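Molybdopterin converting factor, subunit 1 (Pyrococcus furiosus, PDB 1VJK) probably serves as the small, ubiquitin-like sulfur-carrier subunit of molybdopterin synthase in molybdenum cofactor biosynthesis. Local coordinates at residues R38-I43 against S78-L83; A71-Y76 against D85-G90. All coordinates share one frame; numbering follows the deposited sequence.

Both contacts belong to one ubiquitin-like (beta-grasp) unit, in which helix 39-49 packs on a mixed sheet. Interaction 1 ties the first turn of that helix to the 78-83 loop; interaction 2 pairs strands 69-72 and 88-92, the two that the same loop connects. Each is partly buried, with an apolar side turned to the core and a polar side at the periphery. Charge dominates the outer side of interaction 1, where two arginines meet one aspartate, whereas interaction 2 rests on strand hydrogen bonds extended by an asparagine. Their inner sides merge: Leu42 CD2 lies 3.7 Å from Val89 CG2, and Val39 and Leu83 both pack on Val72.

Interaction 1 (R38-I43 against S78-L83)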
ATOM      1  N   ARG A  38       1.243 -10.329   3.651  1.00  6.91           N
ATOM      2  CA  ARG A  38       1.171 -10.190   2.210  1.00  6.25           C
ATOM      3  C   ARG A  38       0.719  -8.783   1.829  1.00  6.53           C
ATOM      4  O   ARG A  38       0.190  -8.024   2.657  1.00  7.65           O
ATOM      5  CB  ARG A  38       0.166 -11.186   1.650  1.00  7.32           C
ATOM      6  CG  ARG A  38       0.567 -12.619   1.843  1.00  7.48           C
ATOM      7  CD  ARG A  38      -0.496 -13.568   1.349  1.00  7.01           C
ATOM      8  NE  ARG A  38      -0.169 -14.931   1.742  1.00  7.75           N
ATOM      9  CZ  ARG A  38      -0.838 -15.994   1.327  1.00  5.69           C
ATOM     10  NH1 ARG A  38      -1.880 -15.808   0.518  1.00  6.79           N
ATOM     11  NH2 ARG A  38      -0.482 -17.205   1.732  1.00  6.73           N
ATOM     12  N   VAL A  39       0.870  -8.422   0.560  1.00  7.59           N
ATOM     13  CA  VAL A  39       0.376  -7.133   0.072  1.00  8.27           C
ATOM     14  C   VAL A  39      -1.088  -6.881   0.486  1.00  7.47           C
ATOM     15  O   VAL A  39      -1.435  -5.779   0.964  1.00  8.26           O
ATOM     16  CB  VAL A  39       0.581  -7.012  -1.453  1.00  9.54           C
ATOM     17  CG1 VAL A  39      -0.238  -5.875  -2.071  1.00 11.79           C
ATOM     18  CG2 VAL A  39       2.068  -6.848  -1.764  1.00 10.64           C
ATOM     19  N   ARG A  40      -1.954  -7.894   0.350  1.00  7.56           N
ATOM     20  CA  ARG A  40      -3.353  -7.684   0.728  1.00  6.87           C
ATOM     21  C   ARG A  40      -3.513  -7.310   2.224  1.00  7.52           C
ATOM     22  O   ARG A  40      -4.424  -6.544   2.583  1.00  7.60           O
ATOM     23  CB  ARG A  40      -4.212  -8.905   0.353  1.00  7.01           C
ATOM     24  CG  ARG A  40      -3.894 -10.170   1.136  1.00  6.68           C
ATOM     25  CD  ARG A  40      -4.911 -11.275   0.861  1.00  7.86           C
ATOM     26  NE  ARG A  40      -4.905 -11.773  -0.535  1.00  7.07           N
ATOM     27  CZ  ARG A  40      -5.805 -11.469  -1.460  1.00  7.03           C
ATOM     28  NH1 ARG A  40      -6.816 -10.628  -1.215  1.00  8.83           N
ATOM     29  NH2 ARG A  40      -5.700 -12.044  -2.663  1.00  8.62           N
ATOM     30  N   ASP A  41      -2.640  -7.849   3.083  1.00  7.45           N
ATOM     31  CA  ASP A  41      -2.714  -7.533   4.527  1.00  6.77           C
ATOM     32  C   ASP A  41      -2.293  -6.113   4.757  1.00 10.11           C
ATOM     33  O   ASP A  41      -2.885  -5.423   5.599  1.00  8.59           O
ATOM     34  CB  ASP A  41      -1.842  -8.477   5.352  1.00  7.16           C
ATOM     35  CG  ASP A  41      -2.139  -9.950   5.070  1.00  8.07           C
ATOM     36  OD1 ASP A  41      -3.309 -10.359   5.047  1.00  8.24           O
ATOM     37  OD2 ASP A  41      -1.198 -10.746   4.886  1.00 11.04           O
ATOM     38  N   LEU A  42      -1.299  -5.655   4.016  1.00  7.40           N
ATOM     39  CA  LEU A  42      -0.880  -4.257   4.119  1.00  7.10           C
ATOM     40  C   LEU A  42      -1.995  -3.302   3.675  1.00  8.12           C
ATOM     41  O   LEU A  42      -2.253  -2.295   4.359  1.00  8.17           O
ATOM     42  CB  LEU A  42       0.375  -4.030   3.280  1.00  8.58           C
ATOM     43  CG  LEU A  42       0.830  -2.575   3.165  1.00  8.82           C
ATOM     44  CD1 LEU A  42       1.154  -1.955   4.575  1.00  9.87           C
ATOM     45  CD2 LEU A  42       2.016  -2.476   2.202  1.00 11.17           C
ATOM     46  N   ILE A  43      -2.684  -3.633   2.583  1.00  8.03           N
ATOM     47  CA  ILE A  43      -3.798  -2.809   2.131  1.00  8.12           C
ATOM     48  C   ILE A  43      -4.866  -2.728   3.219  1.00  8.50           C
ATOM     49  O   ILE A  43      -5.399  -1.627   3.511  1.00  8.93           O
ATOM     50  CB  ILE A  43      -4.362  -3.360   0.818  1.00  8.24           C
ATOM     51  CG1 ILE A  43      -3.352  -3.117  -0.294  1.00 11.45           C
ATOM     52  CG2 ILE A  43      -5.731  -2.701   0.485  1.00  9.08           C
ATOM     53  CD1 ILE A  43      -3.683  -3.820  -1.650  1.00 11.28           C
ATOM     54  N   SER A  78       1.431  -9.169  -7.131  1.00 12.64           N
ATOM     55  CA  SER A  78       0.115  -9.680  -6.803  1.00 12.94           C
ATOM     56  C   SER A  78      -0.276  -9.324  -5.358  1.00 11.98           C
ATOM     57  O   SER A  78       0.577  -8.957  -4.528  1.00 13.10           O
ATOM     58  CB  SER A  78       0.082 -11.182  -7.000  1.00 16.44           C
ATOM     59  OG  SER A  78       0.560 -11.830  -5.863  1.00 17.81           O
ATOM     60  N   TRP A  79      -1.565  -9.449  -5.056  1.00  9.66           N
ATOM     61  CA  TRP A  79      -2.006  -9.204  -3.680  1.00  9.21           C
ATOM     62  C   TRP A  79      -1.492 -10.244  -2.707  1.00 10.25           C
ATOM     63  O   TRP A  79      -1.449 -10.005  -1.515  1.00  9.56           O
ATOM     64  CB  TRP A  79      -3.523  -9.131  -3.572  1.00 10.58           C
ATOM     65  CG  TRP A  79      -4.120  -7.813  -4.042  1.00 13.28           C
ATOM     66  CD1 TRP A  79      -3.442  -6.658  -4.322  1.00 15.22           C
ATOM     67  CD2 TRP A  79      -5.503  -7.528  -4.274  1.00 19.47           C
ATOM     68  NE1 TRP A  79      -4.321  -5.670  -4.707  1.00 15.77           N
ATOM     69  CE2 TRP A  79      -5.593  -6.177  -4.688  1.00 18.65           C
ATOM     70  CE3 TRP A  79      -6.683  -8.277  -4.173  1.00 23.51           C
ATOM     71  CZ2 TRP A  79      -6.813  -5.564  -5.005  1.00 22.30           C
ATOM     72  CZ3 TRP A  79      -7.905  -7.660  -4.492  1.00 25.91           C
ATOM     73  CH2 TRP A  79      -7.952  -6.320  -4.903  1.00 24.58           C
ATOM     74  N   ASP A  80      -1.090 -11.408  -3.200  1.00  8.27           N
ATOM     75  CA  ASP A  80      -0.594 -12.445  -2.316  1.00  6.98           C
ATOM     76  C   ASP A  80       0.913 -12.485  -2.211  1.00  6.30           C
ATOM     77  O   ASP A  80       1.472 -13.343  -1.536  1.00  9.59           O
ATOM     78  CB  ASP A  80      -1.218 -13.795  -2.650  1.00  7.08           C
ATOM     79  CG  ASP A  80      -2.672 -13.787  -2.362  1.00  9.64           C
ATOM     80  OD1 ASP A  80      -3.009 -13.718  -1.149  1.00  8.90           O
ATOM     81  OD2 ASP A  80      -3.537 -13.762  -3.273  1.00 11.22           O
ATOM     82  N   GLU A  81       1.565 -11.470  -2.795  1.00  8.87           N
ATOM     83  CA  GLU A  81       3.013 -11.338  -2.687  1.00  9.60           C
ATOM     84  C   GLU A  81       3.395 -11.154  -1.225  1.00  8.41           C
ATOM     85  O   GLU A  81       2.816 -10.298  -0.533  1.00  9.40           O
ATOM     86  CB  GLU A  81       3.473 -10.141  -3.523  1.00 11.65           C
ATOM     87  CG  GLU A  81       4.968  -9.906  -3.507  1.00 13.02           C
ATOM     88  CD  GLU A  81       5.747 -10.802  -4.455  1.00 19.78           C
ATOM     89  OE1 GLU A  81       5.135 -11.591  -5.226  1.00 20.41           O
ATOM     90  OE2 GLU A  81       6.998 -10.720  -4.414  1.00 21.62           O
ATOM     91  N   GLU A  82       4.358 -11.939  -0.766  1.00 10.63           N
ATOM     92  CA  GLU A  82       4.805 -11.884   0.610  1.00 10.30           C
ATOM     93  C   GLU A  82       5.747 -10.694   0.797  1.00 10.07           C
ATOM     94  O   GLU A  82       6.696 -10.519   0.028  1.00 12.57           O
ATOM     95  CB  GLU A  82       5.400 -13.246   1.047  1.00 16.39           C
ATOM     96  CG  GLU A  82       4.270 -14.309   1.103  1.00 22.09           C
ATOM     97  CD  GLU A  82       4.690 -15.772   0.948  1.00 26.57           C
ATOM     98  OE1 GLU A  82       5.863 -16.100   1.235  1.00 28.17           O
ATOM     99  OE2 GLU A  82       3.808 -16.607   0.556  1.00 23.77           O
ATOM    100  N   LEU A  83       5.449  -9.861   1.797  1.00  9.63           N
ATOM    101  CA  LEU A  83       6.310  -8.724   2.124  1.00 10.02           C
ATOM    102  C   LEU A  83       7.514  -9.132   2.948  1.00 11.14           C
ATOM    103  O   LEU A  83       7.450 -10.077   3.733  1.00 10.65           O
ATOM    104  CB  LEU A  83       5.485  -7.691   2.864  1.00  9.64           C
ATOM    105  CG  LEU A  83       4.383  -7.077   1.990  1.00 10.20           C
ATOM    106  CD1 LEU A  83       3.373  -6.331   2.851  1.00 12.41           C
ATOM    107  CD2 LEU A  83       4.977  -6.141   0.939  1.00 13.76           C
TER
HETATM  108  O   HOH W   1       2.347 -18.316   2.203  1.00 28.99           O
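Asp80 joins Arg38 and Arg40 in a salt-bridge network across the start of helix 39-49. Arginine can donate through both NE and an NH, and Arg40 thus matches both carboxylate oxygens: NE gives a nearly straight bond to Asp80 OD1 (2.8 Å) and NH2 another to Asp80 OD2 (2.8 Å). Arg38 NH1 reaches the same OD1 (2.9 Å) from the opposite face of the carboxylate, its guanidinium nearly perpendicular to that group. The bend of the Arg40 chain at chi3 (65°) turns its NE edge to Asp80, while Trp79 CB lies over one guanidinium face, toward its rim. A leucine in place of Arg40 would probably leave Asp80 OD2 without its arginine partner and OD1 with Arg38 alone of the two. A water also links Arg38 NH2, weakly, to Glu82 OE2.

Backbone bonds fix the loop against the helix's first turn, whose amides have no preceding helical carbonyls: Val39 N donates to Glu81 O (2.9 Å) and Arg40 N to Trp79 O (2.9 Å). At the N-cap, Arg38 N is held by Asp41 OD2.

Beneath the charges, compact Val39 fits close to the loop backbone, its CG2 meeting Leu83 CD2 (4.0 Å). Leu42 CB meets Leu83 CD1, and Ile43 CD1 touches Trp79 NE1 (3.6 Å), a nitrogen hydrogen-bonded to Gly59 O. Leu42 and Leu83 continue onto strands 10-16 and 28-33, while Val39 packs on strand 69-72.

Interaction 2 (A71-Y76 against D85-G90); sequences AVNGRY and DGDVVG
Ala71 and Gly90 form an antiparallel hydrogen-bonded pair: Gly90 N donates to Ala71 O (2.9 Å), and Ala71 N returns a longer bond to Gly90 O (3.2 Å). Val72 and Val89 follow as a non-hydrogen-bonded pair, their CA atoms 4.6 Å apart, and Asn73 N then gives Val88 O a straight bond (2.8 Å, 170° at the hydrogen). Beyond Val72 the chain reverses in a type I' turn through Asn73 and Gly74, both at positive phi, which asparagine and glycine tolerate well. A water accepts from Gly74 N and donates to Val88 O, bridging the turn to the neighbouring strand.

Asn73 prolongs the ladder with its side chain. Its CG stands beside the backbone N (chi1 -58°), an orientation that brings OD1 to Val88 N (2.9 Å), so main chain and amide together engage both the N-H and the C=O of Val88. The other end of the amide, ND2, bonds to Asp87 OD1 (2.9 Å) from well above the carboxylate plane; Asp87 OD2 is occupied by Lys84 N. The short, two-ended amide therefore suits this site.

On the inner face Val72 and Val89 run alongside each other from neighbouring strands, their CG2 methyls 4.1 Å apart. Val72 CG1 also lies against the Asp87 carboxylate, near OD2 (3.7 Å).

Beta-branched valines suit extended strands, and these two present their methyls to helix 39-49. Strand 69-72 borders the sheet within this chain, and strand 88-92 runs between it and strand 10-16, to which Val89 is joined by backbone hydrogen bonds with Lys13 and Lys15.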
ATOM      1  N   ALA A  71       3.120  -0.504  -5.607  1.00  9.22           N
ATOM      2  CA  ALA A  71       4.322  -1.146  -6.106  1.00 10.22           C
ATOM      3  C   ALA A  71       5.196  -1.466  -4.933  1.00  8.51           C
ATOM      4  O   ALA A  71       5.269  -0.708  -3.947  1.00  8.96           O
ATOM      5  CB  ALA A  71       5.068  -0.250  -7.109  1.00 10.27           C
ATOM      6  N   VAL A  72       5.857  -2.610  -4.996  1.00  8.81           N
ATOM      7  CA  VAL A  72       6.794  -3.026  -3.963  1.00  8.84           C
ATOM      8  C   VAL A  72       8.203  -2.961  -4.507  1.00  8.64           C
ATOM      9  O   VAL A  72       8.519  -3.673  -5.482  1.00  9.25           O
ATOM     10  CB  VAL A  72       6.503  -4.449  -3.464  1.00  7.82           C
ATOM     11  CG1 VAL A  72       7.551  -4.860  -2.402  1.00 11.22           C
ATOM     12  CG2 VAL A  72       5.079  -4.540  -2.893  1.00 11.46           C
ATOM     13  N   ASN A  73       9.047  -2.127  -3.902  1.00  8.07           N
ATOM     14  CA  ASN A  73      10.398  -1.860  -4.409  1.00  8.98           C
ATOM     15  C   ASN A  73      10.390  -1.590  -5.920  1.00  9.23           C
ATOM     16  O   ASN A  73      11.243  -2.095  -6.675  1.00 10.71           O
ATOM     17  CB  ASN A  73      11.332  -3.021  -4.053  1.00  9.40           C
ATOM     18  CG  ASN A  73      11.380  -3.265  -2.580  1.00  9.67           C
ATOM     19  OD1 ASN A  73      11.383  -2.307  -1.798  1.00 11.12           O
ATOM     20  ND2 ASN A  73      11.398  -4.517  -2.179  1.00 10.56           N
ATOM     21  N   GLY A  74       9.428  -0.787  -6.354  1.00 10.30           N
ATOM     22  CA  GLY A  74       9.367  -0.348  -7.732  1.00 10.72           C
ATOM     23  C   GLY A  74       8.719  -1.321  -8.684  1.00 12.20           C
ATOM     24  O   GLY A  74       8.781  -1.081  -9.889  1.00 13.45           O
ATOM     25  N   ARG A  75       8.100  -2.394  -8.181  1.00  9.64           N
ATOM     26  CA  ARG A  75       7.528  -3.429  -9.054  1.00 11.17           C
ATOM     27  C   ARG A  75       6.056  -3.671  -8.788  1.00  9.66           C
ATOM     28  O   ARG A  75       5.630  -3.678  -7.628  1.00 10.60           O
ATOM     29  CB  ARG A  75       8.283  -4.751  -8.876  1.00 15.12           C
ATOM     30  CG  ARG A  75       9.756  -4.718  -9.208  1.00 21.76           C
ATOM     31  CD  ARG A  75      10.519  -5.945  -8.696  1.00 28.39           C
ATOM     32  NE  ARG A  75      10.115  -7.174  -9.396  1.00 34.94           N
ATOM     33  CZ  ARG A  75       9.306  -8.123  -8.898  1.00 36.57           C
ATOM     34  NH1 ARG A  75       8.798  -8.021  -7.676  1.00 34.84           N
ATOM     35  NH2 ARG A  75       9.009  -9.186  -9.633  1.00 37.68           N
ATOM     36  N   TYR A  76       5.260  -3.859  -9.828  1.00 12.30           N
ATOM     37  CA  TYR A  76       3.891  -4.306  -9.652  1.00 11.30           C
ATOM     38  C   TYR A  76       3.929  -5.771  -9.245  1.00 14.40           C
ATOM     39  O   TYR A  76       4.721  -6.583  -9.796  1.00 16.72           O
ATOM     40  CB  TYR A  76       3.078  -4.141 -10.954  1.00 10.82           C
ATOM     41  CG  TYR A  76       2.855  -2.704 -11.369  1.00 12.68           C
ATOM     42  CD1 TYR A  76       2.057  -1.846 -10.598  1.00 12.19           C
ATOM     43  CD2 TYR A  76       3.437  -2.199 -12.539  1.00 13.64           C
ATOM     44  CE1 TYR A  76       1.848  -0.523 -10.974  1.00 12.24           C
ATOM     45  CE2 TYR A  76       3.242  -0.873 -12.920  1.00 13.00           C
ATOM     46  CZ  TYR A  76       2.443  -0.041 -12.141  1.00 14.04           C
ATOM     47  OH  TYR A  76       2.251   1.278 -12.522  1.00 12.86           O
ATOM     48  N   ASP A  85      10.975  -7.659   5.332  1.00  7.54           N
ATOM     49  CA  ASP A  85      11.385  -6.573   6.188  1.00  7.67           C
ATOM     50  C   ASP A  85      12.204  -5.545   5.371  1.00  8.42           C
ATOM     51  O   ASP A  85      13.129  -5.908   4.631  1.00  8.38           O
ATOM     52  CB  ASP A  85      12.226  -7.191   7.311  1.00 10.16           C
ATOM     53  CG  ASP A  85      12.342  -6.334   8.527  1.00 12.75           C
ATOM     54  OD1 ASP A  85      11.606  -5.338   8.724  1.00 12.92           O
ATOM     55  OD2 ASP A  85      13.229  -6.620   9.360  1.00 17.08           O
ATOM     56  N   GLY A  86      11.813  -4.284   5.442  1.00  7.14           N
ATOM     57  CA  GLY A  86      12.492  -3.229   4.727  1.00  7.39           C
ATOM     58  C   GLY A  86      11.901  -2.907   3.352  1.00  5.77           C
ATOM     59  O   GLY A  86      12.329  -1.953   2.717  1.00  7.62           O
ATOM     60  N   ASP A  87      10.896  -3.660   2.903  1.00  7.04           N
ATOM     61  CA  ASP A  87      10.301  -3.359   1.595  1.00  6.59           C
ATOM     62  C   ASP A  87       9.723  -1.953   1.584  1.00  7.21           C
ATOM     63  O   ASP A  87       9.203  -1.474   2.617  1.00  7.89           O
ATOM     64  CB  ASP A  87       9.126  -4.304   1.297  1.00  7.34           C
ATOM     65  CG  ASP A  87       9.536  -5.637   0.729  1.00 10.21           C
ATOM     66  OD1 ASP A  87      10.705  -5.817   0.275  1.00  9.80           O
ATOM     67  OD2 ASP A  87       8.715  -6.587   0.672  1.00 11.98           O
ATOM     68  N   VAL A  88       9.768  -1.311   0.428  1.00  7.53           N
ATOM     69  CA  VAL A  88       9.195   0.018   0.236  1.00  7.37           C
ATOM     70  C   VAL A  88       7.978  -0.110  -0.659  1.00  9.42           C
ATOM     71  O   VAL A  88       8.067  -0.623  -1.772  1.00  8.97           O
ATOM     72  CB  VAL A  88      10.207   0.989  -0.407  1.00  8.40           C
ATOM     73  CG1 VAL A  88       9.559   2.358  -0.603  1.00 11.74           C
ATOM     74  CG2 VAL A  88      11.450   1.137   0.493  1.00  9.70           C
ATOM     75  N   VAL A  89       6.821   0.326  -0.180  1.00  8.55           N
ATOM     76  CA  VAL A  89       5.581   0.163  -0.918  1.00  6.49           C
ATOM     77  C   VAL A  89       5.010   1.508  -1.293  1.00  7.89           C
ATOM     78  O   VAL A  89       4.682   2.308  -0.404  1.00  8.93           O
ATOM     79  CB  VAL A  89       4.559  -0.670  -0.105  1.00  7.03           C
ATOM     80  CG1 VAL A  89       3.305  -0.909  -0.920  1.00 12.00           C
ATOM     81  CG2 VAL A  89       5.153  -2.006   0.302  1.00 11.69           C
ATOM     82  N   GLY A  90       4.882   1.789  -2.589  1.00  8.09           N
ATOM     83  CA  GLY A  90       4.272   3.021  -3.044  1.00  9.02           C
ATOM     84  C   GLY A  90       2.769   2.825  -3.176  1.00  9.67           C
ATOM     85  O   GLY A  90       2.291   1.741  -3.547  1.00  9.19           O
TER
HETATM   86  O   HOH W   2       8.111   0.866  -4.304  1.00 19.03           O